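Local coordinates for spore germination protein GerM (Bacillus subtilis subsp. subtilis str. 168, PDB 6GZB) that is of unknown molecular function but affects both sporulation and germination, and carries two GerMN domains in tandem, at residues V52-Y57 against L70-S75; A106-N111 against D123-F128; E134-I139 against K166-G171; T196-L201 against R221-E226. One frame throughout, in Å; residues are numbered along the deposited sequence.

Contact 1: V52-Y57 against L70-S75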
loop_
_atom_site.group_PDB
_atom_site.type_symbol
_atom_site.label_atom_id
_atom_site.label_comp_id
_atom_site.label_asym_id
_atom_site.label_seq_id
_atom_site.Cartn_x
_atom_site.Cartn_y
_atom_site.Cartn_z
ATOM N N VAL A 52 -1.840 -20.399 0.029
ATOM C CA VAL A 52 -1.352 -19.373 -0.882
ATOM C C VAL A 52 -1.057 -18.091 -0.099
ATOM O O VAL A 52 -1.825 -17.703 0.786
ATOM C CB VAL A 52 -2.400 -19.069 -1.969
ATOM C CG1 VAL A 52 -1.835 -18.125 -3.018
ATOM C CG2 VAL A 52 -2.861 -20.361 -2.619
ATOM N N MET A 53 0.080 -17.468 -0.389
ATOM C CA MET A 53 0.463 -16.233 0.284
ATOM C C MET A 53 -0.400 -15.080 -0.228
ATOM O O MET A 53 -0.489 -14.852 -1.423
ATOM C CB MET A 53 1.943 -15.932 0.030
ATOM C CG MET A 53 2.908 -16.955 0.626
ATOM S SD MET A 53 2.545 -17.359 2.346
ATOM C CE MET A 53 3.109 -15.879 3.178
ATOM N N ARG A 54 -1.048 -14.367 0.682
ATOM C CA ARG A 54 -2.034 -13.360 0.306
ATOM C C ARG A 54 -1.826 -12.071 1.108
ATOM O O ARG A 54 -1.534 -12.116 2.297
ATOM C CB ARG A 54 -3.445 -13.905 0.546
ATOM C CG ARG A 54 -4.526 -13.166 -0.209
ATOM C CD ARG A 54 -4.433 -13.479 -1.692
ATOM N NE ARG A 54 -4.879 -14.839 -1.971
ATOM C CZ ARG A 54 -4.678 -15.473 -3.121
ATOM N NH1 ARG A 54 -3.993 -14.890 -4.095
ATOM N NH2 ARG A 54 -5.165 -16.692 -3.296
ATOM N N GLU A 55 -2.014 -10.926 0.462
ATOM C CA GLU A 55 -1.973 -9.647 1.166
ATOM C C GLU A 55 -3.234 -9.476 2.009
ATOM O O GLU A 55 -4.352 -9.577 1.503
ATOM C CB GLU A 55 -1.831 -8.481 0.181
ATOM C CG GLU A 55 -0.456 -8.335 -0.460
ATOM C CD GLU A 55 -0.379 -7.157 -1.441
ATOM O OE1 GLU A 55 -1.336 -6.343 -1.523
ATOM O OE2 GLU A 55 0.665 -7.020 -2.107
ATOM N N LEU A 56 -3.049 -9.261 3.305
ATOM C CA LEU A 56 -4.129 -8.792 4.164
ATOM C C LEU A 56 -3.779 -7.407 4.685
ATOM O O LEU A 56 -2.716 -7.208 5.274
ATOM C CB LEU A 56 -4.352 -9.747 5.334
ATOM C CG LEU A 56 -4.627 -11.206 4.985
ATOM C CD1 LEU A 56 -4.772 -12.013 6.270
ATOM C CD2 LEU A 56 -5.873 -11.339 4.124
ATOM N N TYR A 57 -4.681 -6.454 4.479
ATOM C CA TYR A 57 -4.440 -5.092 4.922
ATOM C C TYR A 57 -4.951 -4.910 6.346
ATOM O O TYR A 57 -6.132 -4.636 6.593
ATOM C CB TYR A 57 -5.031 -4.077 3.930
ATOM C CG TYR A 57 -4.140 -3.907 2.711
ATOM C CD1 TYR A 57 -4.106 -4.878 1.721
ATOM C CD2 TYR A 57 -3.173 -2.916 2.673
ATOM C CE1 TYR A 57 -3.215 -4.795 0.661
ATOM C CE2 TYR A 57 -2.280 -2.829 1.620
ATOM C CZ TYR A 57 -2.293 -3.782 0.625
ATOM O OH TYR A 57 -1.386 -3.697 -0.419
ATOM N N LEU A 70 0.366 -13.212 4.134
ATOM C CA LEU A 70 0.167 -14.310 5.073
ATOM C C LEU A 70 -0.398 -15.533 4.354
ATOM O O LEU A 70 -1.059 -15.395 3.329
ATOM C CB LEU A 70 -0.778 -13.877 6.195
ATOM C CG LEU A 70 -0.186 -12.837 7.138
ATOM C CD1 LEU A 70 -1.267 -12.245 8.032
ATOM C CD2 LEU A 70 0.945 -13.450 7.953
ATOM N N PRO A 71 -0.129 -16.735 4.891
ATOM C CA PRO A 71 -0.540 -17.983 4.247
ATOM C C PRO A 71 -2.023 -18.276 4.433
ATOM O O PRO A 71 -2.485 -18.428 5.557
ATOM C CB PRO A 71 0.303 -19.043 4.966
ATOM C CG PRO A 71 0.544 -18.478 6.319
ATOM C CD PRO A 71 0.576 -16.976 6.164
ATOM N N LEU A 72 -2.770 -18.309 3.338
ATOM C CA LEU A 72 -4.197 -18.617 3.393
ATOM C C LEU A 72 -4.474 -19.939 2.683
ATOM O O LEU A 72 -3.928 -20.186 1.617
ATOM C CB LEU A 72 -4.999 -17.504 2.718
ATOM C CG LEU A 72 -5.587 -16.415 3.617
ATOM C CD1 LEU A 72 -4.538 -15.847 4.552
ATOM C CD2 LEU A 72 -6.209 -15.311 2.773
ATOM N N PRO A 73 -5.370 -20.766 3.241
ATOM C CA PRO A 73 -5.736 -22.041 2.610
ATOM C C PRO A 73 -6.228 -21.874 1.173
ATOM O O PRO A 73 -6.941 -20.920 0.875
ATOM C CB PRO A 73 -6.870 -22.566 3.493
ATOM C CG PRO A 73 -6.813 -21.784 4.756
ATOM C CD PRO A 73 -6.208 -20.458 4.409
ATOM N N LYS A 74 -5.840 -22.785 0.288
ATOM C CA LYS A 74 -6.423 -22.848 -1.050
ATOM C C LYS A 74 -7.948 -22.775 -0.984
ATOM O O LYS A 74 -8.578 -23.339 -0.091
ATOM C CB LYS A 74 -5.999 -24.132 -1.770
ATOM C CG LYS A 74 -5.067 -23.904 -2.951
ATOM C CD LYS A 74 -3.609 -24.058 -2.554
ATOM C CE LYS A 74 -2.834 -24.832 -3.610
ATOM N NZ LYS A 74 -1.382 -24.507 -3.603
ATOM N N SER A 75 -8.539 -22.084 -1.947
ATOM C CA SER A 75 -9.949 -21.743 -1.882
ATOM C C SER A 75 -10.511 -21.620 -3.297
ATOM O O SER A 75 -9.769 -21.356 -4.241
ATOM C CB SER A 75 -10.117 -20.417 -1.137
ATOM O OG SER A 75 -11.436 -19.913 -1.253
#
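Val52-Tyr57 and Leu70-Ser75 pair as the open end of an antiparallel beta hairpin, the first two strands of the N-terminal GerMN domain. Val52 pairs with Leu72 and Arg54 with Leu70 as hydrogen-bonded pairs, each closed by two backbone bonds; the shortest runs from Val52 N to Leu72 O, 2.6 Å. Between them Met53 and Pro71 form a non-hydrogen-bonded pair, as suits a proline, which has no N-H to give. The Met53 side chain is bent at chi2 and chi3 (-48° and -74°), which folds its tip back over the proline: SD lies 3.8 Å from Pro71 CB, and CE comes 3.7 Å from the backbone C of Leu70.

The other face of the hairpin carries Val52, Arg54, Leu70 and Leu72. Here the aliphatic part of Arg54 does the packing, CB lying 3.8 Å from Leu72 CD2 where the two side chains cross at about a right angle, while Val52 CG1 sits over one face of the guanidinium. Farther along, Leu56 CD1 meets Leu70 CD1 at 3.9 Å, a buried methyl contact. At the opposite end Val52 CG2 touches the poorly ordered Lys74 chain, whose NZ bonds to Ser49 O. Leu72 touches Gln81 and Arg54 touches Thr78, both of helix 78-84, so the face carrying them turns toward that helix, a beta hairpin with one side packed against a helix.

Contact 2: A106-N111 against D123-F128. With EDO (1,2-ethanediol), chain H.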
loop_
_atom_site.group_PDB
_atom_site.type_symbol
_atom_site.label_atom_id
_atom_site.label_comp_id
_atom_site.label_asym_id
_atom_site.label_seq_id
_atom_site.Cartn_x
_atom_site.Cartn_y
_atom_site.Cartn_z
ATOM N N ALA A 106 -16.177 -8.738 14.764
ATOM C CA ALA A 106 -16.396 -10.170 14.955
ATOM C C ALA A 106 -17.738 -10.596 14.384
ATOM O O ALA A 106 -18.717 -9.848 14.441
ATOM C CB ALA A 106 -16.323 -10.526 16.435
ATOM N N ASP A 107 -17.748 -11.779 13.780
ATOM C CA ASP A 107 -18.966 -12.405 13.283
ATOM C C ASP A 107 -19.489 -11.740 12.010
ATOM O O ASP A 107 -20.574 -12.071 11.542
ATOM C CB ASP A 107 -20.054 -12.417 14.359
ATOM C CG ASP A 107 -19.658 -13.221 15.583
ATOM O OD1 ASP A 107 -19.246 -14.391 15.425
ATOM O OD2 ASP A 107 -19.765 -12.681 16.707
ATOM N N THR A 108 -18.693 -10.860 11.413
ATOM C CA THR A 108 -18.996 -10.369 10.072
ATOM C C THR A 108 -18.785 -11.475 9.045
ATOM O O THR A 108 -17.769 -12.166 9.068
ATOM C CB THR A 108 -18.128 -9.151 9.700
ATOM O OG1 THR A 108 -18.338 -8.099 10.654
ATOM C CG2 THR A 108 -18.486 -8.649 8.309
ATOM N N THR A 109 -19.781 -11.679 8.184
ATOM C CA THR A 109 -19.641 -12.569 7.030
ATOM C C THR A 109 -19.810 -11.759 5.748
ATOM O O THR A 109 -20.277 -10.626 5.789
ATOM C CB THR A 109 -20.695 -13.694 7.056
ATOM O OG1 THR A 109 -22.007 -13.125 6.969
ATOM C CG2 THR A 109 -20.577 -14.512 8.345
ATOM N N VAL A 110 -19.428 -12.330 4.611
ATOM C CA VAL A 110 -19.380 -11.558 3.377
ATOM C C VAL A 110 -19.488 -12.443 2.144
ATOM O O VAL A 110 -18.986 -13.562 2.131
ATOM C CB VAL A 110 -18.084 -10.725 3.294
ATOM C CG1 VAL A 110 -16.870 -11.636 3.175
ATOM C CG2 VAL A 110 -18.146 -9.740 2.131
ATOM N N ASN A 111 -20.192 -11.942 1.129
ATOM C CA ASN A 111 -20.131 -12.478 -0.226
ATOM C C ASN A 111 -19.426 -11.486 -1.150
ATOM O O ASN A 111 -19.561 -10.270 -1.000
ATOM C CB ASN A 111 -21.542 -12.736 -0.762
ATOM C CG ASN A 111 -22.312 -13.729 0.080
ATOM O OD1 ASN A 111 -21.791 -14.775 0.458
ATOM N ND2 ASN A 111 -23.565 -13.412 0.368
ATOM N N ASP A 123 -20.544 -7.776 -0.166
ATOM C CA ASP A 123 -21.832 -7.675 0.516
ATOM C C ASP A 123 -21.702 -8.295 1.905
ATOM O O ASP A 123 -21.505 -9.496 2.039
ATOM C CB ASP A 123 -22.914 -8.399 -0.302
ATOM C CG ASP A 123 -24.334 -8.099 0.183
ATOM O OD1 ASP A 123 -24.495 -7.390 1.199
ATOM O OD2 ASP A 123 -25.292 -8.625 -0.419
ATOM N N PHE A 124 -21.780 -7.456 2.931
ATOM C CA PHE A 124 -21.452 -7.861 4.297
ATOM C C PHE A 124 -22.724 -8.119 5.101
ATOM O O PHE A 124 -23.776 -7.536 4.837
ATOM C CB PHE A 124 -20.630 -6.765 4.993
ATOM C CG PHE A 124 -19.261 -6.564 4.404
ATOM C CD1 PHE A 124 -18.194 -7.342 4.818
ATOM C CD2 PHE A 124 -19.027 -5.556 3.481
ATOM C CE1 PHE A 124 -16.929 -7.149 4.292
ATOM C CE2 PHE A 124 -17.758 -5.357 2.947
ATOM C CZ PHE A 124 -16.708 -6.151 3.360
ATOM N N SER A 125 -22.602 -8.939 6.134
ATOM C CA SER A 125 -23.656 -9.082 7.119
ATOM C C SER A 125 -23.722 -7.844 8.017
ATOM O O SER A 125 -22.859 -6.967 7.945
ATOM C CB SER A 125 -23.421 -10.336 7.956
ATOM O OG SER A 125 -22.348 -10.163 8.862
ATOM N N ASN A 126 -24.730 -7.798 8.884
ATOM C CA ASN A 126 -25.024 -6.593 9.650
ATOM C C ASN A 126 -23.988 -6.300 10.726
ATOM O O ASN A 126 -23.877 -5.156 11.185
ATOM C CB ASN A 126 -26.412 -6.678 10.284
ATOM C CG ASN A 126 -26.912 -5.327 10.761
ATOM O OD1 ASN A 126 -27.010 -5.074 11.963
ATOM N ND2 ASN A 126 -27.163 -4.426 9.820
ATOM N N GLU A 127 -23.241 -7.321 11.137
ATOM C CA GLU A 127 -22.153 -7.130 12.114
ATOM C C GLU A 127 -21.090 -6.152 11.612
ATOM O O GLU A 127 -20.322 -5.593 12.408
ATOM C CB GLU A 127 -21.489 -8.466 12.438
ATOM C CG GLU A 127 -22.324 -9.366 13.329
ATOM C CD GLU A 127 -23.331 -10.191 12.557
ATOM O OE1 GLU A 127 -23.386 -10.071 11.310
ATOM O OE2 GLU A 127 -24.051 -10.982 13.203
ATOM N N PHE A 128 -21.034 -5.967 10.292
ATOM C CA PHE A 128 -20.131 -4.997 9.672
ATOM C C PHE A 128 -20.228 -3.621 10.333
ATOM O O PHE A 128 -19.270 -2.846 10.313
ATOM C CB PHE A 128 -20.443 -4.885 8.175
ATOM C CG PHE A 128 -19.534 -3.948 7.426
ATOM C CD1 PHE A 128 -18.324 -4.392 6.925
ATOM C CD2 PHE A 128 -19.919 -2.634 7.169
ATOM C CE1 PHE A 128 -17.501 -3.544 6.201
ATOM C CE2 PHE A 128 -19.110 -1.785 6.431
ATOM C CZ PHE A 128 -17.894 -2.233 5.960
HETATM C C1 EDO H . -24.077 -12.659 3.746
HETATM O O1 EDO H . -22.832 -12.886 4.424
HETATM C C2 EDO H . -24.679 -11.322 4.161
HETATM O O2 EDO H . -25.521 -10.804 3.120
HETATM O O HOH W 1 -24.601 -11.392 -1.267
#
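Thr108-Asn111 runs beside Asp123-Glu127 at the open end of a beta hairpin, formed by strands 110-114 and 119-124. Its tightly packed side is built on Phe124. A Val110 chi1 of 66°, measured to CG1, leaves CG2 anti to the backbone N and over one ring face, 3.8 Å from the centroid, and Phe128 CD1 covers the opposite face. Thr108 CG2 adds a contact of 3.7 Å to Phe124 CD1, and Leu83 of helix 78-84 touches both Val110 and Phe124. The backbones are joined by paired bonds between Asn111 and Asp123.

Where the strands end, Ser125 OG takes over from a backbone carbonyl and accepts the N-H of Thr109 at 3.1 Å, almost straight at 173°. The same hydroxyl donates a hydrogen bond to Glu127 OE1, 2.7 Å away and nearly along the C-O axis. A leucine in place of Glu127 would probably leave the Ser125 hydroxyl without this acceptor and freer to turn away from Thr109 N.

The other side is loose and wet. A 1,2-ethanediol, probably from the crystallisation liquor, bonds through O1 to Thr109 OG1 at 2.7 Å. Asp123 OD1 bonds to Gly162 N, and one water bridges Asn111 ND2 (2.8 Å) and Asp123 OD2 (3.0 Å).

Contact 3: E134-I139 against K166-G171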
loop_
_atom_site.group_PDB
_atom_site.type_symbol
_atom_site.label_atom_id
_atom_site.label_comp_id
_atom_site.label_asym_id
_atom_site.label_seq_id
_atom_site.Cartn_x
_atom_site.Cartn_y
_atom_site.Cartn_z
ATOM N N GLU A 134 -13.568 5.714 14.999
ATOM C CA GLU A 134 -12.181 6.057 14.719
ATOM C C GLU A 134 -11.568 5.167 13.627
ATOM O O GLU A 134 -10.568 5.531 13.019
ATOM C CB GLU A 134 -11.360 5.924 16.006
ATOM C CG GLU A 134 -11.708 6.953 17.076
ATOM C CD GLU A 134 -13.071 6.728 17.723
ATOM O OE1 GLU A 134 -13.410 5.566 18.043
ATOM O OE2 GLU A 134 -13.808 7.721 17.910
ATOM N N ASP A 135 -12.135 3.984 13.422
ATOM C CA ASP A 135 -11.594 3.026 12.462
ATOM C C ASP A 135 -12.286 3.082 11.090
ATOM O O ASP A 135 -11.960 2.305 10.197
ATOM C CB ASP A 135 -11.700 1.609 13.024
ATOM C CG ASP A 135 -10.720 1.357 14.167
ATOM O OD1 ASP A 135 -9.682 2.048 14.233
ATOM O OD2 ASP A 135 -11.007 0.484 15.009
ATOM N N GLU A 136 -13.227 4.003 10.926
ATOM C CA GLU A 136 -14.121 3.983 9.767
ATOM C C GLU A 136 -13.374 4.006 8.428
ATOM O O GLU A 136 -13.613 3.166 7.561
ATOM C CB GLU A 136 -15.081 5.159 9.834
ATOM C CG GLU A 136 -16.193 5.092 8.814
ATOM C CD GLU A 136 -17.412 5.878 9.245
ATOM O OE1 GLU A 136 -17.458 7.100 8.990
ATOM O OE2 GLU A 136 -18.314 5.262 9.843
ATOM N N GLN A 137 -12.456 4.955 8.276
ATOM C CA GLN A 137 -11.680 5.068 7.044
ATOM C C GLN A 137 -10.730 3.891 6.878
ATOM O O GLN A 137 -10.487 3.446 5.770
ATOM C CB GLN A 137 -10.878 6.373 7.022
ATOM C CG GLN A 137 -11.684 7.601 6.656
ATOM C CD GLN A 137 -10.897 8.560 5.795
ATOM O OE1 GLN A 137 -10.917 8.471 4.563
ATOM N NE2 GLN A 137 -10.158 9.451 6.436
ATOM N N LYS A 138 -10.193 3.389 7.985
ATOM C CA LYS A 138 -9.306 2.232 7.939
ATOM C C LYS A 138 -10.002 1.041 7.314
ATOM O O LYS A 138 -9.430 0.345 6.476
ATOM C CB LYS A 138 -8.839 1.858 9.351
ATOM C CG LYS A 138 -8.052 2.945 10.060
ATOM C CD LYS A 138 -7.601 2.487 11.442
ATOM C CE LYS A 138 -7.348 3.671 12.358
ATOM N NZ LYS A 138 -6.323 4.603 11.826
ATOM N N ILE A 139 -11.240 0.799 7.740
ATOM C CA ILE A 139 -12.008 -0.330 7.238
ATOM C C ILE A 139 -12.237 -0.233 5.725
ATOM O O ILE A 139 -12.040 -1.206 4.997
ATOM C CB ILE A 139 -13.344 -0.448 7.992
ATOM C CG1 ILE A 139 -13.085 -0.979 9.401
ATOM C CG2 ILE A 139 -14.320 -1.354 7.255
ATOM C CD1 ILE A 139 -14.197 -0.670 10.378
ATOM N N LYS A 166 -23.526 4.317 0.169
ATOM C CA LYS A 166 -23.000 5.587 -0.308
ATOM C C LYS A 166 -22.217 6.281 0.798
ATOM O O LYS A 166 -21.437 7.186 0.531
ATOM C CB LYS A 166 -24.144 6.491 -0.778
ATOM C CG LYS A 166 -24.858 5.990 -2.026
ATOM C CD LYS A 166 -26.270 6.556 -2.135
ATOM C CE LYS A 166 -26.261 8.010 -2.582
ATOM N NZ LYS A 166 -27.604 8.634 -2.438
ATOM N N GLU A 167 -22.425 5.855 2.038
ATOM C CA GLU A 167 -21.584 6.294 3.140
ATOM C C GLU A 167 -21.427 5.183 4.170
ATOM O O GLU A 167 -22.198 4.233 4.179
ATOM C CB GLU A 167 -22.181 7.531 3.800
ATOM C CG GLU A 167 -23.536 7.301 4.436
ATOM C CD GLU A 167 -24.154 8.586 4.958
ATOM O OE1 GLU A 167 -23.814 9.666 4.438
ATOM O OE2 GLU A 167 -24.989 8.513 5.880
ATOM N N MET A 168 -20.393 5.276 5.000
ATOM C CA MET A 168 -20.198 4.295 6.056
ATOM C C MET A 168 -21.194 4.570 7.182
ATOM O O MET A 168 -21.520 5.715 7.453
ATOM C CB MET A 168 -18.758 4.342 6.575
ATOM C CG MET A 168 -17.733 3.747 5.622
ATOM S SD MET A 168 -17.893 1.957 5.439
ATOM C CE MET A 168 -17.091 1.382 6.931
ATOM N N PRO A 169 -21.708 3.509 7.812
ATOM C CA PRO A 169 -22.887 3.612 8.671
ATOM C C PRO A 169 -22.651 4.380 9.969
ATOM O O PRO A 169 -23.528 5.104 10.415
ATOM C CB PRO A 169 -23.237 2.149 8.975
ATOM C CG PRO A 169 -21.994 1.382 8.688
ATOM C CD PRO A 169 -21.332 2.112 7.558
ATOM N N VAL A 170 -21.492 4.203 10.594
ATOM C CA VAL A 170 -21.301 4.690 11.954
ATOM C C VAL A 170 -21.034 6.193 11.984
ATOM O O VAL A 170 -21.622 6.913 12.783
ATOM C CB VAL A 170 -20.155 3.947 12.666
ATOM C CG1 VAL A 170 -19.813 4.619 13.987
ATOM C CG2 VAL A 170 -20.531 2.493 12.879
ATOM N N GLY A 171 -20.164 6.667 11.101
ATOM C CA GLY A 171 -19.732 8.060 11.124
ATOM C C GLY A 171 -20.026 8.822 9.844
ATOM O O GLY A 171 -19.733 10.005 9.745
#
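Glu136 reaches from the first turn of helix 136-147 to the loop 166-171 and takes the backbone N-H of Gly171 on its carboxylate. The bond from Gly171 N to Glu136 OE2 is short, 2.6 Å, with an N-H...O angle of 143°, and uses the syn lone pair of the oxygen. A chi1 of -170° puts CG anti to the backbone N, and the chain beyond stays extended, carrying the carboxylate across to the loop. On its way it slides past Met168, which runs the opposite way: CB of Met168 lies 3.4 Å from Glu136 CD and 3.5 Å from Glu136 CG. Met168 then bends at chi2 and chi3, and its CE ends 3.9 Å from Ile139 CG2, one helical turn on from the glutamate.

Two hydroxyls from outside the segments complete the grip on the buried carboxylate: Tyr131 OH bonds to OE2 and Thr173 OG1 to OE1. An alanine in place of Glu136 would probably leave Gly171 N, Tyr131 and Thr173 without the carboxylate they all bond to and open a gap beside Met168. Tyr131 is itself positioned by a bond between its OH and Val170 N and by packing on Ile139, Met168 and Pro169. The loop, which follows strand 163-164, is thereby clasped to the start of helix 136-147, and Met168 and Ile139 meet Phe128 beyond strand 119-124.

Contact 4: T196-L201 against R221-E226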
loop_
_atom_site.group_PDB
_atom_site.type_symbol
_atom_site.label_atom_id
_atom_site.label_comp_id
_atom_site.label_asym_id
_atom_site.label_seq_id
_atom_site.Cartn_x
_atom_site.Cartn_y
_atom_site.Cartn_z
ATOM N N THR A 196 -7.353 21.902 -3.477
ATOM C CA THR A 196 -7.537 22.437 -4.828
ATOM C C THR A 196 -6.204 22.600 -5.514
ATOM O O THR A 196 -6.132 22.624 -6.736
ATOM C CB THR A 196 -8.266 23.810 -4.846
ATOM O OG1 THR A 196 -7.377 24.845 -4.392
ATOM C CG2 THR A 196 -9.497 23.779 -3.960
ATOM N N ALA A 197 -5.148 22.755 -4.720
ATOM C CA ALA A 197 -3.828 23.068 -5.258
ATOM C C ALA A 197 -2.895 21.863 -5.224
ATOM O O ALA A 197 -1.734 21.984 -5.591
ATOM C CB ALA A 197 -3.198 24.209 -4.483
ATOM N N THR A 198 -3.386 20.719 -4.755
ATOM C CA THR A 198 -2.543 19.539 -4.614
ATOM C C THR A 198 -3.255 18.308 -5.137
ATOM O O THR A 198 -4.476 18.299 -5.292
ATOM C CB THR A 198 -2.153 19.284 -3.148
ATOM O OG1 THR A 198 -3.327 19.031 -2.375
ATOM C CG2 THR A 198 -1.409 20.463 -2.561
ATOM N N HIS A 199 -2.486 17.256 -5.394
ATOM C CA HIS A 199 -3.069 15.975 -5.784
ATOM C C HIS A 199 -2.457 14.866 -4.933
ATOM O O HIS A 199 -1.343 15.007 -4.431
ATOM C CB HIS A 199 -2.833 15.702 -7.271
ATOM C CG HIS A 199 -1.404 15.850 -7.695
ATOM N ND1 HIS A 199 -0.579 14.769 -7.934
ATOM C CD2 HIS A 199 -0.650 16.950 -7.908
ATOM C CE1 HIS A 199 0.616 15.201 -8.298
ATOM N NE2 HIS A 199 0.603 16.521 -8.279
ATOM N N PRO A 200 -3.204 13.776 -4.738
ATOM C CA PRO A 200 -2.761 12.687 -3.880
ATOM C C PRO A 200 -1.684 11.853 -4.553
ATOM O O PRO A 200 -1.735 11.630 -5.760
ATOM C CB PRO A 200 -4.034 11.854 -3.689
ATOM C CG PRO A 200 -4.798 12.081 -4.950
ATOM C CD PRO A 200 -4.536 13.517 -5.314
ATOM N N LEU A 201 -0.733 11.372 -3.760
ATOM C CA LEU A 201 0.269 10.445 -4.250
ATOM C C LEU A 201 0.691 9.537 -3.104
ATOM O O LEU A 201 1.026 10.007 -2.013
ATOM C CB LEU A 201 1.488 11.206 -4.777
ATOM C CG LEU A 201 2.482 10.370 -5.591
ATOM C CD1 LEU A 201 1.880 10.000 -6.940
ATOM C CD2 LEU A 201 3.808 11.103 -5.754
ATOM N N ARG A 221 0.038 14.897 -0.141
ATOM C CA ARG A 221 -0.437 15.918 -1.065
ATOM C C ARG A 221 0.747 16.479 -1.833
ATOM O O ARG A 221 1.693 16.969 -1.242
ATOM C CB ARG A 221 -1.143 17.049 -0.309
ATOM C CG ARG A 221 -2.341 16.633 0.526
ATOM C CD ARG A 221 -3.334 15.759 -0.238
ATOM N NE ARG A 221 -3.931 16.426 -1.391
ATOM C CZ ARG A 221 -5.030 16.007 -2.017
ATOM N NH1 ARG A 221 -5.661 14.917 -1.603
ATOM N NH2 ARG A 221 -5.500 16.680 -3.063
ATOM N N ILE A 222 0.698 16.388 -3.156
ATOM C CA ILE A 222 1.747 16.938 -4.005
ATOM C C ILE A 222 1.232 18.201 -4.714
ATOM O O ILE A 222 0.122 18.206 -5.257
ATOM C CB ILE A 222 2.160 15.920 -5.088
ATOM C CG1 ILE A 222 2.449 14.545 -4.483
ATOM C CG2 ILE A 222 3.348 16.436 -5.882
ATOM C CD1 ILE A 222 3.570 14.533 -3.465
ATOM N N ASP A 223 2.056 19.245 -4.751
ATOM C CA ASP A 223 1.709 20.478 -5.451
ATOM C C ASP A 223 1.390 20.212 -6.914
ATOM O O ASP A 223 2.102 19.480 -7.594
ATOM C CB ASP A 223 2.843 21.500 -5.356
ATOM C CG ASP A 223 2.854 22.237 -4.030
ATOM O OD1 ASP A 223 1.774 22.371 -3.413
ATOM O OD2 ASP A 223 3.943 22.677 -3.602
ATOM N N ASN A 224 0.304 20.808 -7.394
ATOM C CA ASN A 224 -0.169 20.555 -8.745
ATOM C C ASN A 224 0.774 21.129 -9.797
ATOM O O ASN A 224 0.746 20.726 -10.958
ATOM C CB ASN A 224 -1.577 21.124 -8.924
ATOM C CG ASN A 224 -2.628 20.239 -8.316
ATOM O OD1 ASN A 224 -2.334 19.114 -7.918
ATOM N ND2 ASN A 224 -3.869 20.720 -8.267
ATOM N N SER A 225 1.634 22.047 -9.390
ATOM C CA SER A 225 2.666 22.552 -10.288
ATOM C C SER A 225 3.697 21.485 -10.644
ATOM O O SER A 225 4.317 21.566 -11.696
ATOM C CB SER A 225 3.363 23.754 -9.671
ATOM O OG SER A 225 3.941 23.404 -8.433
ATOM N N GLU A 226 3.819 20.447 -9.820
ATOM C CA GLU A 226 4.596 19.256 -10.200
ATOM C C GLU A 226 3.793 18.331 -11.109
ATOM O O GLU A 226 2.821 17.696 -10.683
ATOM C CB GLU A 226 5.064 18.469 -8.967
ATOM C CG GLU A 226 6.540 18.633 -8.651
ATOM C CD GLU A 226 7.470 17.885 -9.604
ATOM O OE1 GLU A 226 8.651 17.746 -9.235
ATOM O OE2 GLU A 226 7.049 17.434 -10.702
HETATM O O HOH W 2 -5.967 18.810 -7.287
#
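The two backbones run antiparallel, their short strand axes 134° apart, at the open end of the beta hairpin of strands 198-208 and 213-223. His199 and Ile222 form a hydrogen-bonded pair with two bonds of 2.8 Å, from His199 N to Ile222 O and from Ile222 N to His199 O. Thr198-Asp223 and Pro200-Arg221 are the non-hydrogen-bonded pairs on either side. Asn224 N then bonds to Ala197 O as the chain enters a type I turn from Asp223 to Glu226.

Among the side chains, Ile222 CB sits over one face of the His199 ring, a CH-pi contact 3.8 Å from the centroid, while NE2 makes weak bonds to Asp223 O, near the ring plane, and to Glu226 O. Ile222 CG1 also presses on Leu201 CB at 3.5 Å, tight for two carbons. Helix 229-239 covers Ile222 through Ala232 and Glu236.

On the other face Arg221 curls back, bent at chi2 and chi3, until Pro200 N lies over the centre of its guanidinium. At the edge of that group lies Thr198 OG1; NH2 makes weak bonds to Thr198 O and OG1, and NE, 2.8 Å from Thr198 OG1, points at the hydroxyl with OG1 only 10° out of the guanidinium plane.

From the N terminus the four contacts follow in series, none nested in or crossing another. Contact 1 closes the first hairpin, and contact 2 the hairpin of strands 110-114 and 119-124. Contact 3 spans a longer loop of 26 residues, bringing the chain after strand 163-164 back to the start of helix 136-147. Contacts 2 and 3 touch: Phe128 packs its CE2 on Met168 CE and its CZ on Ile139 CG2, joining the second hairpin to helix and loop. Contact 1 stays apart, its nearest atoms about 6 Å from contact 3. Contact 4 closes the long hairpin of strands 198-208 and 213-223, its centre 35 Å from that of contact 1, across the chain's centre.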